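Local coordinates for lumazine protein (Photobacterium kishitanii, PDB 3A35), which binds a lumazine or flavin chromophore and serves as an antenna that shifts the bioluminescence of bacterial luciferase to shorter wavelengths, at residues A[70-73]-A[74-77]. Sequence-based numbering, arbitrary orientation.
Sequences TTFR and ELEV
Leu-75 folds back beside Phe-72, its CD1 methyl meeting ring atom CD1 of the phenylalanine at 3.9 Å, an oblique approach in which the two side chains point the same way. Both have CG anti to the carbonyl carbon (chi1 -70° for Phe-72, -60° for Leu-75), which sends them off the same side of the turn. Leu-75 CG also packs against Thr-71 O at 3.4 Å, with CD2 leaning toward the threonine, so the fork touches two residues. Beneath this apolar packing the chain makes a single turn of 3-10 helix: Glu-74 N donates to Thr-71 O at 3.0 Å, and Leu-75 N to Phe-72 O over the same three-residue span. The turn belongs to the loop between strands 58-63 and 80-84 of the first six-stranded antiparallel barrel, which holds riboflavin; Thr-70 touches that ligand and hydrogen-bonds through OG1 to Ala-66 O. A flat, apolar ring suits Phe-72, buried against riboflavin-binding Cys-47 and Leu-49 of strand 47-55. Thr-71 looks to the other barrel, its backbone N hydrogen-bonded to Asn-179 OD1; a small threonine suits this buried spot because its OG1 is hydrogen-bonded elsewhere while its methyl can pack. The solvent-facing flank is polar and loose. Arg-73, modelled in two conformers, and Glu-74 are long charged chains that cost little there. In one conformer the planes of guanidinium and carboxylate lie 30° apart, with Arg-73 NE and Glu-74 OE1 4.4 Å apart, beyond a salt bridge. A water donates to Glu-74 OE1 at 3.2 Å, but its implausibly short approach to Arg-73 NE makes a bridge doubtful.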
loop_
_atom_site.group_PDB
_atom_site.type_symbol
_atom_site.label_atom_id
_atom_site.label_comp_id
_atom_site.label_asym_id
_atom_site.label_seq_id
_atom_site.Cartn_x
_atom_site.Cartn_y
_atom_site.Cartn_z
ATOM N N THR A 70 -7.583 -7.246 1.389
ATOM C CA THR A 70 -6.486 -6.574 0.629
ATOM C C THR A 70 -6.481 -7.011 -0.822
ATOM O O THR A 70 -7.203 -7.960 -1.196
ATOM C CB THR A 70 -5.075 -6.940 1.251
ATOM O OG1 THR A 70 -4.920 -8.370 1.144
ATOM C CG2 THR A 70 -4.995 -6.534 2.740
ATOM N N THR A 71 -5.623 -6.380 -1.623
ATOM C CA THR A 71 -5.541 -6.705 -3.058
ATOM C C THR A 71 -4.714 -7.899 -3.374
ATOM O O THR A 71 -4.631 -8.297 -4.593
ATOM C CB THR A 71 -5.101 -5.437 -3.807
ATOM O OG1 THR A 71 -3.806 -5.149 -3.317
ATOM C CG2 THR A 71 -6.046 -4.309 -3.564
ATOM N N PHE A 72 -3.952 -8.447 -2.398
ATOM C CA PHE A 72 -2.956 -9.465 -2.769
ATOM C C PHE A 72 -3.505 -10.663 -3.600
ATOM O O PHE A 72 -2.829 -11.061 -4.561
ATOM C CB PHE A 72 -2.313 -10.019 -1.533
ATOM C CG PHE A 72 -1.404 -9.025 -0.852
ATOM C CD1 PHE A 72 -0.176 -8.731 -1.408
ATOM C CD2 PHE A 72 -1.802 -8.356 0.285
ATOM C CE1 PHE A 72 0.672 -7.805 -0.737
ATOM C CE2 PHE A 72 -0.965 -7.432 0.932
ATOM C CZ PHE A 72 0.248 -7.132 0.408
ATOM N N ARG A 73 -4.744 -11.023 -3.328
ATOM C CA ARG A 73 -5.318 -12.260 -3.897
ATOM C C ARG A 73 -5.295 -12.114 -5.371
ATOM O O ARG A 73 -5.062 -13.180 -6.077
ATOM C CB ARG A 73 -6.721 -12.423 -3.291
ATOM C CG ARG A 73 -7.548 -13.671 -3.819
ATOM C CD ARG A 73 -8.810 -13.876 -3.041
ATOM N NE ARG A 73 -9.521 -12.633 -2.652
ATOM C CZ ARG A 73 -10.266 -12.522 -1.550
ATOM N NH1 ARG A 73 -10.374 -13.584 -0.770
ATOM N NH2 ARG A 73 -10.917 -11.407 -1.257
ATOM N N GLU A 74 -5.495 -10.884 -5.870
ATOM C CA GLU A 74 -5.617 -10.660 -7.345
ATOM C C GLU A 74 -4.426 -10.087 -7.954
ATOM O O GLU A 74 -4.461 -9.772 -9.128
ATOM C CB GLU A 74 -6.719 -9.678 -7.635
ATOM C CG GLU A 74 -7.851 -10.151 -8.435
ATOM C CD GLU A 74 -8.903 -10.551 -7.532
ATOM O OE1 GLU A 74 -8.619 -11.581 -6.866
ATOM O OE2 GLU A 74 -9.984 -9.862 -7.499
ATOM N N LEU A 75 -3.338 -9.909 -7.237
ATOM C CA LEU A 75 -2.168 -9.406 -7.916
ATOM C C LEU A 75 -1.521 -10.532 -8.775
ATOM O O LEU A 75 -1.787 -11.718 -8.634
ATOM C CB LEU A 75 -1.136 -8.845 -6.870
ATOM C CG LEU A 75 -1.627 -7.680 -5.974
ATOM C CD1 LEU A 75 -0.461 -7.346 -5.038
ATOM C CD2 LEU A 75 -2.010 -6.582 -6.805
ATOM N N GLU A 76 -0.626 -10.063 -9.645
ATOM C CA GLU A 76 0.008 -10.887 -10.667
ATOM C C GLU A 76 1.484 -10.743 -10.634
ATOM O O GLU A 76 2.066 -9.687 -10.300
ATOM C CB GLU A 76 -0.482 -10.385 -12.064
ATOM C CG GLU A 76 -2.037 -10.529 -12.225
ATOM C CD GLU A 76 -2.534 -11.968 -12.344
ATOM O OE1 GLU A 76 -3.794 -12.058 -12.380
ATOM O OE2 GLU A 76 -1.756 -12.981 -12.384
ATOM N N VAL A 77 2.172 -11.750 -11.157
ATOM C CA VAL A 77 3.574 -11.699 -11.330
ATOM C C VAL A 77 3.946 -10.442 -12.158
ATOM O O VAL A 77 3.241 -10.211 -13.186
ATOM C CB VAL A 77 4.131 -13.026 -11.986
ATOM C CG1 VAL A 77 5.546 -12.877 -12.350
ATOM C CG2 VAL A 77 3.906 -14.155 -10.995
HETATM O O HOH W 1 -10.002 -10.698 -4.150
#